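Local coordinates for periplasmic binding protein/LacI transcriptional regulator (Shewanella sp. ANA-3, PDB 5OCP) that binds arabinofuranose in the periplasm, in both its alpha and beta forms, and probably delivers it to an arabinose ABC transporter, at residues Ser6-Glu11 and Ile61-Val66. Sequence-based numbering, arbitrary orientation.
Sequences SQVGSE and IIAPVV. With AHR (alpha-L-arabinofuranose), chain I; FUB (beta-L-arabinofuranose), chain J.
Ser6 and Ile62 pair in parallel where two strands of the sheet run out toward the sugar. Ser6 bonds with both its backbone groups to the residues flanking Ile62: its N donates to Ile61 O at 2.8 Å, and its O accepts from Ala63 N at 3.0 Å in a nearly straight bond (174°). Past this bridge the strands end and side chains take over. Val8 CG1, anti to the backbone N (chi1 170°), meets Val65 CG2 at 3.7 Å, the two valines crossing at a slant, while Val8 CG2 lies close to Ala63 O. The Ala63 methyl also approaches Gln7 OE1, at 3.5 Å. Gln7 bends at chi2 (64°), turning that oxygen back so that one of its lone pairs takes the N-H of Val8; Arg15 also donates to OE1, and Ser19 bonds NE2. Farther along, the loop brings Glu11 to the ligand, where OE2 lies 2.6 Å from O1 of either anomer of arabinofuranose. The same oxygen forms a salt bridge with Arg15, and OE1 is bonded to Gln40. A glutamine in its place would probably leave Arg15 without its charged mate and weaken the hold on the anomeric hydroxyl. Such an arrangement, with strand ends opening into pocket loops, is characteristic of the periplasmic binding protein fold. Gln45 of helix 42-54 ties the segments together by bonding Ser6 OG, Ala63 O and Val65 N. Helix 13-29 meets Gln7, Val8 and Ala63, and strand 2-7 lies between strands 32-37 and 59-62, with strand 84-87 next beyond.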
loop_
_atom_site.group_PDB
_atom_site.type_symbol
_atom_site.label_atom_id
_atom_site.label_comp_id
_atom_site.label_asym_id
_atom_site.label_seq_id
_atom_site.Cartn_x
_atom_site.Cartn_y
_atom_site.Cartn_z
ATOM N N SER A 6 -7.589 -12.759 5.528
ATOM C CA SER A 6 -7.265 -13.036 4.146
ATOM C C SER A 6 -6.392 -11.941 3.577
ATOM O O SER A 6 -6.869 -10.795 3.337
ATOM C CB SER A 6 -8.515 -13.215 3.298
ATOM O OG SER A 6 -8.120 -13.279 1.886
ATOM N N GLN A 7 -5.086 -12.215 3.405
ATOM C CA GLN A 7 -4.112 -11.285 2.848
ATOM C C GLN A 7 -3.954 -11.466 1.369
ATOM O O GLN A 7 -4.094 -12.616 0.839
ATOM C CB GLN A 7 -2.791 -11.480 3.598
ATOM C CG GLN A 7 -1.601 -10.632 3.220
ATOM C CD GLN A 7 -1.836 -9.171 3.483
ATOM O OE1 GLN A 7 -2.646 -8.516 2.823
ATOM N NE2 GLN A 7 -1.067 -8.631 4.416
ATOM N N VAL A 8 -3.637 -10.371 0.712
ATOM C CA VAL A 8 -3.461 -10.340 -0.737
ATOM C C VAL A 8 -2.377 -11.319 -1.247
ATOM O O VAL A 8 -2.587 -12.032 -2.273
ATOM C CB VAL A 8 -3.103 -8.902 -1.167
ATOM C CG1 VAL A 8 -2.665 -8.839 -2.593
ATOM C CG2 VAL A 8 -4.289 -7.921 -0.862
ATOM N N GLY A 9 -1.212 -11.217 -0.646
ATOM C CA GLY A 9 -0.003 -11.841 -1.160
ATOM C C GLY A 9 1.238 -11.260 -0.520
ATOM O O GLY A 9 1.200 -10.848 0.631
ATOM N N SER A 10 2.309 -11.180 -1.299
ATOM C CA SER A 10 3.628 -10.748 -0.827
ATOM C C SER A 10 4.344 -9.946 -1.893
ATOM O O SER A 10 5.562 -10.026 -2.044
ATOM C CB SER A 10 4.417 -11.969 -0.337
ATOM O OG SER A 10 4.539 -12.844 -1.416
ATOM N N GLU A 11 3.595 -9.142 -2.653
ATOM C CA GLU A 11 4.128 -8.432 -3.802
ATOM C C GLU A 11 5.217 -7.360 -3.477
ATOM O O GLU A 11 5.992 -6.991 -4.342
ATOM C CB GLU A 11 3.006 -7.777 -4.628
ATOM C CG GLU A 11 2.247 -6.578 -4.025
ATOM C CD GLU A 11 1.205 -6.913 -2.950
ATOM O OE1 GLU A 11 0.971 -8.101 -2.644
ATOM O OE2 GLU A 11 0.695 -5.961 -2.312
ATOM N N ILE A 61 -11.146 -10.730 8.752
ATOM C CA ILE A 61 -10.544 -9.465 8.192
ATOM C C ILE A 61 -10.122 -9.828 6.759
ATOM O O ILE A 61 -9.486 -10.885 6.487
ATOM C CB ILE A 61 -9.336 -9.068 8.982
ATOM C CG1 ILE A 61 -9.750 -8.772 10.441
ATOM C CG2 ILE A 61 -8.653 -7.813 8.349
ATOM C CD1 ILE A 61 -8.562 -8.592 11.377
ATOM N N ILE A 62 -10.468 -8.939 5.842
ATOM C CA ILE A 62 -10.112 -9.086 4.401
ATOM C C ILE A 62 -9.316 -7.833 3.894
ATOM O O ILE A 62 -9.798 -6.716 4.123
ATOM C CB ILE A 62 -11.333 -9.285 3.471
ATOM C CG1 ILE A 62 -12.175 -10.453 3.902
ATOM C CG2 ILE A 62 -10.883 -9.323 2.009
ATOM C CD1 ILE A 62 -13.488 -10.540 3.143
ATOM N N ALA A 63 -8.098 -8.015 3.327
ATOM C CA ALA A 63 -7.380 -6.995 2.642
ATOM C C ALA A 63 -7.637 -7.297 1.161
ATOM O O ALA A 63 -7.012 -8.196 0.600
ATOM C CB ALA A 63 -5.873 -7.059 2.929
ATOM N N PRO A 64 -8.614 -6.637 0.535
ATOM C CA PRO A 64 -9.034 -7.152 -0.782
ATOM C C PRO A 64 -8.121 -6.767 -1.944
ATOM O O PRO A 64 -7.714 -5.609 -2.069
ATOM C CB PRO A 64 -10.402 -6.501 -0.938
ATOM C CG PRO A 64 -10.224 -5.160 -0.250
ATOM C CD PRO A 64 -9.481 -5.529 0.981
ATOM N N VAL A 65 -7.728 -7.730 -2.779
ATOM C CA VAL A 65 -6.771 -7.417 -3.869
ATOM C C VAL A 65 -7.297 -6.421 -4.907
ATOM O O VAL A 65 -6.577 -5.529 -5.365
ATOM C CB VAL A 65 -6.203 -8.733 -4.530
ATOM C CG1 VAL A 65 -7.304 -9.592 -5.145
ATOM C CG2 VAL A 65 -5.038 -8.388 -5.443
ATOM N N VAL A 66 -8.591 -6.621 -5.228
ATOM C CA VAL A 66 -9.325 -5.745 -6.149
ATOM C C VAL A 66 -10.661 -5.480 -5.512
ATOM O O VAL A 66 -11.002 -6.067 -4.458
ATOM C CB VAL A 66 -9.485 -6.365 -7.579
ATOM C CG1 VAL A 66 -8.078 -6.551 -8.186
ATOM C CG2 VAL A 66 -10.294 -7.659 -7.555
HETATM O O5 AHR I . -2.589 -1.507 -0.655
HETATM C C5 AHR I . -1.366 -0.973 -0.251
HETATM C C4 AHR I . -0.340 -1.106 -1.363
HETATM O O4 AHR I . -0.244 -2.437 -1.810
HETATM C C3 AHR I . 1.059 -0.651 -0.907
HETATM O O3 AHR I . 1.150 0.728 -1.059
HETATM C C2 AHR I . 1.912 -1.497 -1.839
HETATM O O2 AHR I . 3.239 -1.691 -1.448
HETATM C C1 AHR I . 1.143 -2.804 -1.761
HETATM O O1 AHR I . 1.443 -3.548 -2.828
HETATM O O5 FUB J . -2.588 -1.506 -0.655
HETATM C C5 FUB J . -1.361 -0.979 -0.254
HETATM C C4 FUB J . -0.335 -1.116 -1.366
HETATM O O4 FUB J . -0.242 -2.440 -1.833
HETATM C C3 FUB J . 1.064 -0.670 -0.914
HETATM O O3 FUB J . 1.148 0.715 -1.050
HETATM C C2 FUB J . 1.927 -1.459 -1.893
HETATM O O2 FUB J . 3.247 -1.685 -1.455
HETATM C C1 FUB J . 1.122 -2.722 -2.197
HETATM O O1 FUB J . 1.547 -3.675 -1.354
#